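Local coordinates for bifunctional protein PutA (Bdellovibrio bacteriovorus, PDB 5UR2) that probably oxidises L-glutamate gamma-semialdehyde to L-glutamate with NAD(+), the second step of proline breakdown, and also carries a flavin-containing proline dehydrogenase barrel, at residues F465-L470 with A597-R602; P469-A474 with R570-L575; E555-L560 with R606-L611. All blocks are in the same frame, centred on the assembly; numbering follows the deposited sequence.

Overall arrangement
The three contacts illustrate how a connecting loop and consecutive helices can be bound together. Along the chain the loop comes first, before helix 476-491; helices 554-570, 572-583 and 587-611 follow, in the aldehyde dehydrogenase part of the chain. Interaction 1 lays the loop on helix 587-611, and interaction 2 carries it to helix 572-583; their centres are about 13 Å apart, and they share P469 and L470 and the E468-R572 salt bridge. Interaction 3, about 15 Å from interaction 1 centre to centre, pairs helices 587-611 and 554-570, and F465 packs on its R606. Interactions 2 and 3 do not touch. The loop after the proline dehydrogenase barrel is thus fixed to aldehyde dehydrogenase helices.

Interaction 1. Residues F465-L470 with A597-R602; sequences FYNEPL and AIDFCR
The side chains of D599 and N467 cross at about a right angle, their carboxylate and amide planes 78° apart. N467 ND2 reaches D599 OD2 from above the carboxylate plane (69° out of it), at 2.9 Å and nearly straight, while the oxygen lies in the amide plane. ND2 also bonds V938 O, and N467 OD1 accepts from R940 NE, which holds the amide's rotation. The other oxygen works differently: D599 OD1 takes the backbone N of E468 at 2.7 Å on its syn lone pair. Each oxygen also accepts from a water, one shared with Y466 O and the other with E468 O. This is an extended loop held on a buried helix aspartate, and it lays the segment leading to helix 476-491 along helix 587-611. Beside D599 and R602, F465, its CG anti to the backbone N (chi1 173°), brings CE1 to 3.8 Å from D599 O; R602 CB lies at the ring edge. Over I598, E468 CB rests 4.0 Å from I598 CG2. E468 OE2 has a salt bridge to R572, while OE1 is joined to R602 through two waters in the guanidinium plane, on NE and NH2; R602 NH2 also has a salt bridge to D566.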
ATOM      1  N   PHE B 465      13.436  -1.626   7.525  1.00 23.42           N
ATOM      2  CA  PHE B 465      13.417  -0.829   8.744  1.00 19.33           C
ATOM      3  C   PHE B 465      13.857  -1.656   9.943  1.00 19.97           C
ATOM      4  O   PHE B 465      13.410  -2.794  10.123  1.00 20.66           O
ATOM      5  CB  PHE B 465      12.016  -0.296   9.025  1.00 15.67           C
ATOM      6  CG  PHE B 465      11.892   0.385  10.356  1.00 17.41           C
ATOM      7  CD1 PHE B 465      12.234   1.732  10.495  1.00 18.65           C
ATOM      8  CD2 PHE B 465      11.439  -0.315  11.472  1.00 13.90           C
ATOM      9  CE1 PHE B 465      12.118   2.361  11.719  1.00 21.74           C
ATOM     10  CE2 PHE B 465      11.326   0.309  12.709  1.00 19.49           C
ATOM     11  CZ  PHE B 465      11.671   1.651  12.834  1.00 20.21           C
ATOM     12  N   TYR B 466      14.677  -1.048  10.802  1.00 21.64           N
ATOM     13  CA  TYR B 466      15.076  -1.649  12.073  1.00 24.11           C
ATOM     14  C   TYR B 466      14.765  -0.687  13.205  1.00 22.97           C
ATOM     15  O   TYR B 466      14.935   0.528  13.065  1.00 20.83           O
ATOM     16  CB  TYR B 466      16.581  -2.016  12.100  1.00 18.08           C
ATOM     17  CG  TYR B 466      16.885  -3.155  11.163  1.00 19.02           C
ATOM     18  CD1 TYR B 466      17.204  -2.922   9.814  1.00 13.35           C
ATOM     19  CD2 TYR B 466      16.793  -4.471  11.606  1.00 19.49           C
ATOM     20  CE1 TYR B 466      17.444  -3.984   8.944  1.00 15.52           C
ATOM     21  CE2 TYR B 466      17.049  -5.549  10.749  1.00 17.87           C
ATOM     22  CZ  TYR B 466      17.362  -5.299   9.417  1.00 18.96           C
ATOM     23  OH  TYR B 466      17.593  -6.376   8.588  1.00 25.03           O
ATOM     24  N   ASN B 467      14.291  -1.234  14.317  1.00 21.36           N
ATOM     25  CA  ASN B 467      14.046  -0.432  15.502  1.00 20.45           C
ATOM     26  C   ASN B 467      15.349  -0.069  16.209  1.00 20.78           C
ATOM     27  O   ASN B 467      16.320  -0.822  16.193  1.00 15.87           O
ATOM     28  CB  ASN B 467      13.146  -1.188  16.464  1.00 17.97           C
ATOM     29  CG  ASN B 467      11.776  -1.435  15.893  1.00 22.91           C
ATOM     30  OD1 ASN B 467      11.553  -2.418  15.173  1.00 18.83           O
ATOM     31  ND2 ASN B 467      10.831  -0.566  16.239  1.00 21.47           N
ATOM     32  N   GLU B 468      15.332   1.068  16.879  1.00 20.37           N
ATOM     33  CA  GLU B 468      16.470   1.511  17.677  1.00 21.08           C
ATOM     34  C   GLU B 468      16.689   0.602  18.888  1.00 21.67           C
ATOM     35  O   GLU B 468      15.745   0.356  19.660  1.00 18.41           O
ATOM     36  CB  GLU B 468      16.228   2.951  18.135  1.00 23.16           C
ATOM     37  CG  GLU B 468      17.284   3.477  19.083  1.00 20.18           C
ATOM     38  CD  GLU B 468      18.589   3.835  18.400  1.00 18.67           C
ATOM     39  OE1 GLU B 468      18.629   3.965  17.153  1.00 24.89           O
ATOM     40  OE2 GLU B 468      19.589   3.983  19.122  1.00 26.74           O
ATOM     41  N   PRO B 469      17.908   0.112  19.112  1.00 18.48           N
ATOM     42  CA  PRO B 469      18.167  -0.701  20.309  1.00 20.86           C
ATOM     43  C   PRO B 469      18.006   0.113  21.581  1.00 20.22           C
ATOM     44  O   PRO B 469      18.379   1.284  21.642  1.00 15.56           O
ATOM     45  CB  PRO B 469      19.630  -1.151  20.138  1.00 14.52           C
ATOM     46  CG  PRO B 469      19.943  -0.953  18.703  1.00 22.87           C
ATOM     47  CD  PRO B 469      19.080   0.197  18.228  1.00 17.59           C
ATOM     48  N   LEU B 470      17.446  -0.523  22.604  1.00 18.75           N
ATOM     49  CA  LEU B 470      17.370   0.124  23.905  1.00 22.96           C
ATOM     50  C   LEU B 470      18.684  -0.066  24.650  1.00 24.40           C
ATOM     51  O   LEU B 470      19.494  -0.929  24.319  1.00 20.28           O
ATOM     52  CB  LEU B 470      16.231  -0.446  24.751  1.00 24.36           C
ATOM     53  CG  LEU B 470      14.843  -0.272  24.112  1.00 33.53           C
ATOM     54  CD1 LEU B 470      13.728  -0.659  25.079  1.00 29.91           C
ATOM     55  CD2 LEU B 470      14.670   1.157  23.604  1.00 32.15           C
ATOM     56  N   ALA B 597      10.594   7.273  19.991  1.00 17.43           N
ATOM     57  CA  ALA B 597      10.620   8.559  19.292  1.00 16.04           C
ATOM     58  C   ALA B 597      11.556   8.509  18.100  1.00 17.12           C
ATOM     59  O   ALA B 597      11.218   8.986  17.011  1.00 16.26           O
ATOM     60  CB  ALA B 597      11.038   9.699  20.234  1.00 15.17           C
ATOM     61  N   ILE B 598      12.737   7.932  18.291  1.00 16.79           N
ATOM     62  CA  ILE B 598      13.666   7.750  17.181  1.00 21.51           C
ATOM     63  C   ILE B 598      13.036   6.873  16.106  1.00 18.82           C
ATOM     64  O   ILE B 598      13.141   7.158  14.906  1.00 15.95           O
ATOM     65  CB  ILE B 598      14.980   7.159  17.713  1.00 13.54           C
ATOM     66  CG1 ILE B 598      15.669   8.201  18.587  1.00 13.26           C
ATOM     67  CG2 ILE B 598      15.915   6.659  16.559  1.00 12.99           C
ATOM     68  CD1 ILE B 598      16.773   7.623  19.486  1.00 24.46           C
ATOM     69  N   ASP B 599      12.345   5.815  16.528  1.00 13.93           N
ATOM     70  CA  ASP B 599      11.719   4.897  15.583  1.00 16.12           C
ATOM     71  C   ASP B 599      10.680   5.604  14.721  1.00 15.00           C
ATOM     72  O   ASP B 599      10.610   5.356  13.514  1.00 21.64           O
ATOM     73  CB  ASP B 599      11.077   3.715  16.324  1.00 12.88           C
ATOM     74  CG  ASP B 599      12.097   2.699  16.836  1.00 17.29           C
ATOM     75  OD1 ASP B 599      13.283   2.745  16.404  1.00 20.64           O
ATOM     76  OD2 ASP B 599      11.694   1.822  17.657  1.00 12.98           O
ATOM     77  N   PHE B 600       9.836   6.451  15.330  1.00 20.23           N
ATOM     78  CA  PHE B 600       8.842   7.207  14.558  1.00 21.26           C
ATOM     79  C   PHE B 600       9.517   8.055  13.484  1.00 19.27           C
ATOM     80  O   PHE B 600       9.103   8.055  12.314  1.00 16.36           O
ATOM     81  CB  PHE B 600       8.003   8.096  15.491  1.00 14.38           C
ATOM     82  CG  PHE B 600       6.878   7.373  16.208  1.00 14.34           C
ATOM     83  CD1 PHE B 600       6.052   6.476  15.528  1.00 14.21           C
ATOM     84  CD2 PHE B 600       6.631   7.618  17.552  1.00 16.69           C
ATOM     85  CE1 PHE B 600       5.008   5.815  16.179  1.00 14.72           C
ATOM     86  CE2 PHE B 600       5.579   6.958  18.233  1.00 13.68           C
ATOM     87  CZ  PHE B 600       4.774   6.054  17.534  1.00 22.65           C
ATOM     88  N   CYS B 601      10.563   8.789  13.876  1.00 15.99           N
ATOM     89  CA  CYS B 601      11.347   9.587  12.943  1.00 17.24           C
ATOM     90  C   CYS B 601      11.802   8.760  11.753  1.00 19.96           C
ATOM     91  O   CYS B 601      11.545   9.104  10.590  1.00 13.61           O
ATOM     92  CB  CYS B 601      12.569  10.164  13.657  1.00 14.39           C
ATOM     93  SG  CYS B 601      12.221  11.468  14.827  1.00 20.88           S
ATOM     94  N   ARG B 602      12.506   7.664  12.030  1.00 17.76           N
ATOM     95  CA  ARG B 602      13.088   6.899  10.933  1.00 19.27           C
ATOM     96  C   ARG B 602      12.012   6.210  10.105  1.00 15.70           C
ATOM     97  O   ARG B 602      12.115   6.157   8.877  1.00 16.98           O
ATOM     98  CB  ARG B 602      14.093   5.880  11.479  1.00 17.33           C
ATOM     99  CG  ARG B 602      15.181   6.538  12.293  1.00 15.80           C
ATOM    100  CD  ARG B 602      16.492   5.857  12.019  1.00 16.49           C
ATOM    101  NE  ARG B 602      17.542   6.309  12.922  1.00 15.53           N
ATOM    102  CZ  ARG B 602      18.287   7.393  12.738  1.00 20.85           C
ATOM    103  NH1 ARG B 602      18.093   8.185  11.687  1.00 20.92           N
ATOM    104  NH2 ARG B 602      19.237   7.689  13.617  1.00 19.15           N
TER
HETATM  105  O   HOH W   1      14.858   3.091  14.114  1.00 14.80           O
HETATM  106  O   HOH W   2      13.151   1.585  20.041  1.00 20.05           O
HETATM  107  O   HOH W   3      17.491   4.130  14.706  1.00 22.43           O
HETATM  108  O   HOH W   4      19.859   6.071  15.981  1.00 23.17           O

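Interaction 2. Residues P469-A474 with R570-L575; sequences PLLDFA and RDRFKL
R572 sends its side chain from the first turn of helix 572-583 straight at the loop residues P469, L470 and L471. Its CB already points toward the loop; a chi1 of -163° turns the chain away from its own backbone N, and it runs extended to NE. The methylene CD is the first atom to touch, 3.8 Å from L471 CG, and NE follows at 3.5 Å from the same carbon as the two side chains slide past each other in opposite directions. NE also has a salt bridge to D591 of helix 587-611, whose OD2 accepts from L471 N, so that D591 links the loop and R572. At the tip the two terminal nitrogens divide the work: NH1 has a salt bridge to E468 OE2, and NH2 donates to P469 O at 2.9 Å. That bond is bent, 132° at the hydrogen, and the oxygen sits 33° out of the guanidinium plane. NH2 also lies against L470, 3.4 Å from its CA. The methyls of L471 are shared: CD1 lies 3.6 Å from F573 CE1 while also lying beside R572. The two carboxylates and the carbonyl satisfy the guanidinium and probably offset the cost of burying its charge.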
ATOM      1  N   PRO B 469      17.908   0.112  19.112  1.00 18.48           N
ATOM      2  CA  PRO B 469      18.167  -0.701  20.309  1.00 20.86           C
ATOM      3  C   PRO B 469      18.006   0.113  21.581  1.00 20.22           C
ATOM      4  O   PRO B 469      18.379   1.284  21.642  1.00 15.56           O
ATOM      5  CB  PRO B 469      19.630  -1.151  20.138  1.00 14.52           C
ATOM      6  CG  PRO B 469      19.943  -0.953  18.703  1.00 22.87           C
ATOM      7  CD  PRO B 469      19.080   0.197  18.228  1.00 17.59           C
ATOM      8  N   LEU B 470      17.446  -0.523  22.604  1.00 18.75           N
ATOM      9  CA  LEU B 470      17.370   0.124  23.905  1.00 22.96           C
ATOM     10  C   LEU B 470      18.684  -0.066  24.650  1.00 24.40           C
ATOM     11  O   LEU B 470      19.494  -0.929  24.319  1.00 20.28           O
ATOM     12  CB  LEU B 470      16.231  -0.446  24.751  1.00 24.36           C
ATOM     13  CG  LEU B 470      14.843  -0.272  24.112  1.00 33.53           C
ATOM     14  CD1 LEU B 470      13.728  -0.659  25.079  1.00 29.91           C
ATOM     15  CD2 LEU B 470      14.670   1.157  23.604  1.00 32.15           C
ATOM     16  N   LEU B 471      18.879   0.745  25.675  1.00 25.85           N
ATOM     17  CA  LEU B 471      20.090   0.646  26.463  1.00 23.55           C
ATOM     18  C   LEU B 471      20.116  -0.655  27.269  1.00 23.19           C
ATOM     19  O   LEU B 471      19.082  -1.175  27.706  1.00 22.81           O
ATOM     20  CB  LEU B 471      20.200   1.843  27.407  1.00 20.63           C
ATOM     21  CG  LEU B 471      20.510   3.217  26.835  1.00 27.80           C
ATOM     22  CD1 LEU B 471      20.327   4.291  27.908  1.00 25.83           C
ATOM     23  CD2 LEU B 471      21.942   3.246  26.293  1.00 28.40           C
ATOM     24  N   ASP B 472      21.330  -1.164  27.478  1.00 23.63           N
ATOM     25  CA  ASP B 472      21.594  -2.303  28.360  1.00 22.89           C
ATOM     26  C   ASP B 472      22.135  -1.744  29.671  1.00 27.64           C
ATOM     27  O   ASP B 472      23.321  -1.401  29.762  1.00 26.82           O
ATOM     28  CB  ASP B 472      22.589  -3.266  27.705  1.00 17.47           C
ATOM     29  CG  ASP B 472      22.877  -4.508  28.563  1.00 20.83           C
ATOM     30  OD1 ASP B 472      22.243  -4.696  29.624  1.00 25.98           O
ATOM     31  OD2 ASP B 472      23.724  -5.316  28.151  1.00 26.49           O
ATOM     32  N   PHE B 473      21.278  -1.649  30.693  1.00 22.29           N
ATOM     33  CA  PHE B 473      21.757  -1.047  31.935  1.00 25.57           C
ATOM     34  C   PHE B 473      22.637  -1.983  32.758  1.00 28.20           C
ATOM     35  O   PHE B 473      23.130  -1.574  33.825  1.00 22.14           O
ATOM     36  CB  PHE B 473      20.584  -0.521  32.771  1.00 23.10           C
ATOM     37  CG  PHE B 473      20.076   0.834  32.303  1.00 23.96           C
ATOM     38  CD1 PHE B 473      20.906   1.944  32.337  1.00 19.39           C
ATOM     39  CD2 PHE B 473      18.774   0.994  31.841  1.00 23.44           C
ATOM     40  CE1 PHE B 473      20.460   3.178  31.910  1.00 25.12           C
ATOM     41  CE2 PHE B 473      18.320   2.233  31.412  1.00 20.45           C
ATOM     42  CZ  PHE B 473      19.157   3.322  31.447  1.00 22.86           C
ATOM     43  N   ALA B 474      22.902  -3.197  32.264  1.00 22.07           N
ATOM     44  CA  ALA B 474      23.959  -4.014  32.841  1.00 24.36           C
ATOM     45  C   ALA B 474      25.351  -3.468  32.510  1.00 30.49           C
ATOM     46  O   ALA B 474      26.341  -3.905  33.126  1.00 25.52           O
ATOM     47  CB  ALA B 474      23.819  -5.467  32.363  1.00 15.80           C
ATOM     48  N   ARG B 570      22.156  11.176  19.915  1.00 20.03           N
ATOM     49  CA  ARG B 570      23.278  11.793  20.614  1.00 19.65           C
ATOM     50  C   ARG B 570      22.895  12.212  22.035  1.00 23.70           C
ATOM     51  O   ARG B 570      23.697  12.081  22.967  1.00 22.27           O
ATOM     52  CB  ARG B 570      23.766  12.994  19.808  1.00 23.25           C
ATOM     53  CG  ARG B 570      24.926  13.770  20.432  1.00 25.22           C
ATOM     54  CD  ARG B 570      25.005  15.160  19.779  1.00 19.84           C
ATOM     55  NE  ARG B 570      23.943  16.051  20.263  1.00 23.56           N
ATOM     56  CZ  ARG B 570      23.545  17.155  19.632  1.00 23.55           C
ATOM     57  NH1 ARG B 570      24.101  17.493  18.477  1.00 27.47           N
ATOM     58  NH2 ARG B 570      22.599  17.924  20.154  1.00 18.57           N
ATOM     59  N   ASP B 571      21.687  12.748  22.227  1.00 18.04           N
ATOM     60  CA  ASP B 571      21.317  13.295  23.527  1.00 17.90           C
ATOM     61  C   ASP B 571      20.516  12.299  24.372  1.00 24.88           C
ATOM     62  O   ASP B 571      19.788  12.702  25.287  1.00 28.94           O
ATOM     63  CB  ASP B 571      20.558  14.607  23.338  1.00 22.42           C
ATOM     64  CG  ASP B 571      21.466  15.726  22.798  1.00 25.94           C
ATOM     65  OD1 ASP B 571      22.678  15.496  22.721  1.00 23.06           O
ATOM     66  OD2 ASP B 571      20.986  16.827  22.444  1.00 25.11           O
ATOM     67  N   ARG B 572      20.676  11.000  24.105  1.00 21.28           N
ATOM     68  CA  ARG B 572      19.814   9.985  24.697  1.00 28.04           C
ATOM     69  C   ARG B 572      19.698  10.122  26.212  1.00 27.66           C
ATOM     70  O   ARG B 572      18.588  10.152  26.752  1.00 22.37           O
ATOM     71  CB  ARG B 572      20.321   8.591  24.331  1.00 26.66           C
ATOM     72  CG  ARG B 572      19.263   7.545  24.568  1.00 35.96           C
ATOM     73  CD  ARG B 572      19.838   6.167  24.524  1.00 38.17           C
ATOM     74  NE  ARG B 572      18.805   5.144  24.419  1.00 36.63           N
ATOM     75  CZ  ARG B 572      18.560   4.445  23.315  1.00 35.79           C
ATOM     76  NH1 ARG B 572      19.264   4.669  22.209  1.00 35.21           N
ATOM     77  NH2 ARG B 572      17.617   3.515  23.320  1.00 31.58           N
ATOM     78  N   PHE B 573      20.831  10.222  26.915  1.00 15.17           N
ATOM     79  CA  PHE B 573      20.789  10.232  28.373  1.00 22.31           C
ATOM     80  C   PHE B 573      20.148  11.507  28.910  1.00 23.18           C
ATOM     81  O   PHE B 573      19.407  11.467  29.905  1.00 20.81           O
ATOM     82  CB  PHE B 573      22.201  10.048  28.937  1.00 27.99           C
ATOM     83  CG  PHE B 573      22.732   8.665  28.727  1.00 26.61           C
ATOM     84  CD1 PHE B 573      22.388   7.645  29.594  1.00 20.40           C
ATOM     85  CD2 PHE B 573      23.516   8.370  27.628  1.00 25.78           C
ATOM     86  CE1 PHE B 573      22.839   6.362  29.383  1.00 18.52           C
ATOM     87  CE2 PHE B 573      23.981   7.087  27.415  1.00 29.66           C
ATOM     88  CZ  PHE B 573      23.642   6.078  28.292  1.00 22.84           C
ATOM     89  N   LYS B 574      20.413  12.648  28.268  1.00 19.37           N
ATOM     90  CA  LYS B 574      19.791  13.893  28.708  1.00 24.93           C
ATOM     91  C   LYS B 574      18.271  13.828  28.528  1.00 18.62           C
ATOM     92  O   LYS B 574      17.507  14.326  29.369  1.00 23.05           O
ATOM     93  CB  LYS B 574      20.415  15.065  27.938  1.00 32.31           C
ATOM     94  CG  LYS B 574      20.057  16.454  28.444  1.00 45.01           C
ATOM     95  CD  LYS B 574      20.759  17.551  27.632  1.00 53.12           C
ATOM     96  CE  LYS B 574      20.443  18.962  28.176  1.00 58.98           C
ATOM     97  NZ  LYS B 574      19.048  19.428  27.878  1.00 60.46           N
ATOM     98  N   LEU B 575      17.819  13.159  27.460  1.00 21.29           N
ATOM     99  CA  LEU B 575      16.389  13.016  27.201  1.00 23.56           C
ATOM    100  C   LEU B 575      15.738  12.068  28.197  1.00 19.29           C
ATOM    101  O   LEU B 575      14.604  12.303  28.625  1.00 16.73           O
ATOM    102  CB  LEU B 575      16.156  12.535  25.767  1.00 21.68           C
ATOM    103  CG  LEU B 575      16.599  13.529  24.695  1.00 23.32           C
ATOM    104  CD1 LEU B 575      16.527  12.934  23.289  1.00 14.61           C
ATOM    105  CD2 LEU B 575      15.741  14.786  24.807  1.00 15.25           C
TER

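Interaction 3. Residues E555-L560 with R606-L611; sequences EQRAAL and RHMREL
The guanidinium of R609 has the methyl of A558 over one face, with A558 CB 3.5 Å above the plane and over its centre, and the carboxylate of E555 at its edge, in plane. The edge contact is a side-on, two-pronged salt bridge: R609 NE donates to E555 OE1 at 2.9 Å and R609 NH2 donates to E555 OE2 at 3.0 Å. Both bonds are nearly straight. The acceptor oxygens lie close to the guanidinium plane and are approached on their syn sides, although the two flat groups are turned 26° against each other, so the nitrogens sit somewhat out of the carboxylate plane. A second guanidinium, that of R557, meets M608 at its edge, with R557 NH2 3.8 Å from the sulphur SD.

These side chains bridge two antiparallel helices, 554-570 and 587-611, whose local axes run at 175° to each other and 9.2 Å apart in the aldehyde dehydrogenase part of the chain. A558 faces the opposite helix, and its small side chain lets the arginine lie across it. E555 comes round to the same place because its chain bends at chi2 (54°), while R609 stays extended from CG to NE, so each side chain ends nearer the other helix than it starts.

The remaining nitrogen of R609, NH1, has a salt bridge to D562, farther along helix 554-570, and R557 NE donates to V657 O. R609 is thus held by two carboxylates of the facing helix, E555 through NE and NH2, and D562 through NH1. They probably compensate the arginine charge and, with the two-pronged grip, limit rotation of the guanidinium; the paired arginine would likewise be expected to favour the ionised form of E555.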
ATOM      1  N   GLU B 555      12.675  14.085  -0.183  1.00 17.79           N
ATOM      2  CA  GLU B 555      13.983  13.640   0.295  1.00 24.08           C
ATOM      3  C   GLU B 555      14.583  14.622   1.298  1.00 21.48           C
ATOM      4  O   GLU B 555      15.194  14.205   2.289  1.00 22.30           O
ATOM      5  CB  GLU B 555      14.930  13.431  -0.891  1.00 27.31           C
ATOM      6  CG  GLU B 555      16.375  13.096  -0.502  1.00 34.67           C
ATOM      7  CD  GLU B 555      16.485  11.905   0.445  1.00 35.00           C
ATOM      8  OE1 GLU B 555      15.774  10.891   0.230  1.00 25.06           O
ATOM      9  OE2 GLU B 555      17.269  12.005   1.420  1.00 40.72           O
ATOM     10  N   GLN B 556      14.429  15.930   1.053  1.00 19.38           N
ATOM     11  CA  GLN B 556      14.979  16.933   1.966  1.00 23.10           C
ATOM     12  C   GLN B 556      14.170  17.008   3.259  1.00 20.84           C
ATOM     13  O   GLN B 556      14.734  17.227   4.334  1.00 18.32           O
ATOM     14  CB  GLN B 556      15.035  18.298   1.273  1.00 18.94           C
ATOM     15  CG  GLN B 556      16.028  18.349   0.119  1.00 17.62           C
ATOM     16  CD  GLN B 556      15.900  19.601  -0.766  1.00 33.61           C
ATOM     17  OE1 GLN B 556      15.737  20.732  -0.284  1.00 31.27           O
ATOM     18  NE2 GLN B 556      15.982  19.389  -2.082  1.00 37.73           N
ATOM     19  N   ARG B 557      12.848  16.841   3.179  1.00 19.83           N
ATOM     20  CA  ARG B 557      12.064  16.806   4.413  1.00 24.76           C
ATOM     21  C   ARG B 557      12.414  15.573   5.235  1.00 21.09           C
ATOM     22  O   ARG B 557      12.586  15.661   6.458  1.00 21.49           O
ATOM     23  CB  ARG B 557      10.565  16.854   4.112  1.00 25.48           C
ATOM     24  CG  ARG B 557      10.142  18.020   3.225  1.00 21.37           C
ATOM     25  CD  ARG B 557       8.614  18.231   3.245  1.00 16.10           C
ATOM     26  NE  ARG B 557       7.853  17.017   2.957  1.00 18.10           N
ATOM     27  CZ  ARG B 557       7.162  16.818   1.844  1.00 20.65           C
ATOM     28  NH1 ARG B 557       7.149  17.754   0.904  1.00 18.02           N
ATOM     29  NH2 ARG B 557       6.487  15.687   1.670  1.00 14.50           N
ATOM     30  N   ALA B 558      12.567  14.424   4.564  1.00 16.83           N
ATOM     31  CA  ALA B 558      12.955  13.196   5.249  1.00 16.16           C
ATOM     32  C   ALA B 558      14.345  13.311   5.877  1.00 20.28           C
ATOM     33  O   ALA B 558      14.583  12.772   6.967  1.00 16.81           O
ATOM     34  CB  ALA B 558      12.905  12.019   4.278  1.00 14.18           C
ATOM     35  N   ALA B 559      15.279  13.996   5.199  1.00 15.97           N
ATOM     36  CA  ALA B 559      16.623  14.165   5.753  1.00 18.36           C
ATOM     37  C   ALA B 559      16.603  15.017   7.026  1.00 20.39           C
ATOM     38  O   ALA B 559      17.391  14.784   7.952  1.00 24.04           O
ATOM     39  CB  ALA B 559      17.548  14.782   4.698  1.00 16.54           C
ATOM     40  N   LEU B 560      15.723  16.021   7.086  1.00 18.26           N
ATOM     41  CA  LEU B 560      15.577  16.802   8.316  1.00 19.56           C
ATOM     42  C   LEU B 560      15.075  15.927   9.456  1.00 20.76           C
ATOM     43  O   LEU B 560      15.565  16.025  10.589  1.00 19.54           O
ATOM     44  CB  LEU B 560      14.631  17.986   8.084  1.00 18.37           C
ATOM     45  CG  LEU B 560      15.293  19.171   7.359  1.00 24.81           C
ATOM     46  CD1 LEU B 560      14.315  20.284   7.014  1.00 18.10           C
ATOM     47  CD2 LEU B 560      16.409  19.740   8.233  1.00 24.27           C
ATOM     48  N   ARG B 606      11.358   6.954   6.314  1.00 19.14           N
ATOM     49  CA  ARG B 606      11.443   5.863   5.347  1.00 19.34           C
ATOM     50  C   ARG B 606      10.163   5.764   4.519  1.00 15.77           C
ATOM     51  O   ARG B 606      10.220   5.594   3.299  1.00 23.53           O
ATOM     52  CB  ARG B 606      11.729   4.545   6.070  1.00 15.91           C
ATOM     53  CG  ARG B 606      11.766   3.311   5.175  1.00 17.94           C
ATOM     54  CD  ARG B 606      12.025   2.059   6.043  1.00 26.50           C
ATOM     55  NE  ARG B 606      12.192   0.849   5.248  1.00 29.46           N
ATOM     56  CZ  ARG B 606      11.181   0.192   4.685  1.00 30.90           C
ATOM     57  NH1 ARG B 606       9.933   0.630   4.823  1.00 23.35           N
ATOM     58  NH2 ARG B 606      11.419  -0.893   3.971  1.00 28.27           N
ATOM     59  N   HIS B 607       9.000   5.884   5.160  1.00 18.41           N
ATOM     60  CA  HIS B 607       7.739   5.747   4.428  1.00 18.32           C
ATOM     61  C   HIS B 607       7.562   6.869   3.408  1.00 20.83           C
ATOM     62  O   HIS B 607       7.120   6.624   2.279  1.00 21.41           O
ATOM     63  CB  HIS B 607       6.561   5.715   5.402  1.00 13.19           C
ATOM     64  CG  HIS B 607       5.325   5.075   4.851  1.00 21.46           C
ATOM     65  ND1 HIS B 607       4.105   5.133   5.497  1.00 22.29           N
ATOM     66  CD2 HIS B 607       5.118   4.352   3.721  1.00 18.55           C
ATOM     67  CE1 HIS B 607       3.203   4.478   4.789  1.00 19.68           C
ATOM     68  NE2 HIS B 607       3.792   3.998   3.705  1.00 20.62           N
ATOM     69  N   MET B 608       7.908   8.105   3.786  1.00 15.82           N
ATOM     70  CA  MET B 608       7.758   9.220   2.858  1.00 15.66           C
ATOM     71  C   MET B 608       8.636   9.019   1.634  1.00 23.26           C
ATOM     72  O   MET B 608       8.239   9.350   0.509  1.00 24.02           O
ATOM     73  CB  MET B 608       8.104  10.535   3.559  1.00 13.40           C
ATOM     74  CG  MET B 608       7.783  11.816   2.743  1.00 15.36           C
ATOM     75  SD  MET B 608       5.974  12.029   2.559  1.00 19.65           S
ATOM     76  CE  MET B 608       5.674  11.470   0.873  1.00 18.09           C
ATOM     77  N   ARG B 609       9.819   8.435   1.834  1.00 18.24           N
ATOM     78  CA  ARG B 609      10.706   8.142   0.720  1.00 20.03           C
ATOM     79  C   ARG B 609      10.104   7.110  -0.218  1.00 21.26           C
ATOM     80  O   ARG B 609      10.343   7.178  -1.431  1.00 22.98           O
ATOM     81  CB  ARG B 609      12.062   7.679   1.239  1.00 18.46           C
ATOM     82  CG  ARG B 609      12.879   8.813   1.838  1.00 17.59           C
ATOM     83  CD  ARG B 609      14.196   8.297   2.431  1.00 16.26           C
ATOM     84  NE  ARG B 609      15.081   9.417   2.677  1.00 21.46           N
ATOM     85  CZ  ARG B 609      15.560   9.756   3.870  1.00 24.81           C
ATOM     86  NH1 ARG B 609      15.256   9.036   4.942  1.00 22.48           N
ATOM     87  NH2 ARG B 609      16.358  10.816   3.984  1.00 25.41           N
ATOM     88  N   GLU B 610       9.291   6.181   0.305  1.00 19.36           N
ATOM     89  CA  GLU B 610       8.542   5.298  -0.587  1.00 24.37           C
ATOM     90  C   GLU B 610       7.399   6.042  -1.277  1.00 25.96           C
ATOM     91  O   GLU B 610       7.217   5.919  -2.493  1.00 23.00           O
ATOM     92  CB  GLU B 610       7.998   4.083   0.166  1.00 26.50           C
ATOM     93  CG  GLU B 610       9.046   3.153   0.728  1.00 39.70           C
ATOM     94  CD  GLU B 610       8.426   2.017   1.521  1.00 57.62           C
ATOM     95  OE1 GLU B 610       8.125   2.216   2.722  1.00 63.97           O
ATOM     96  OE2 GLU B 610       8.216   0.932   0.932  1.00 60.88           O
ATOM     97  N   LEU B 611       6.598   6.802  -0.511  1.00 19.16           N
ATOM     98  CA  LEU B 611       5.373   7.395  -1.049  1.00 17.66           C
ATOM     99  C   LEU B 611       5.632   8.576  -1.995  1.00 16.41           C
ATOM    100  O   LEU B 611       4.702   9.007  -2.679  1.00 22.91           O
ATOM    101  CB  LEU B 611       4.459   7.826   0.112  1.00 20.93           C
ATOM    102  CG  LEU B 611       3.886   6.669   0.959  1.00 24.64           C
ATOM    103  CD1 LEU B 611       3.107   7.180   2.149  1.00 28.61           C
ATOM    104  CD2 LEU B 611       3.025   5.700   0.170  1.00 18.25           C
TER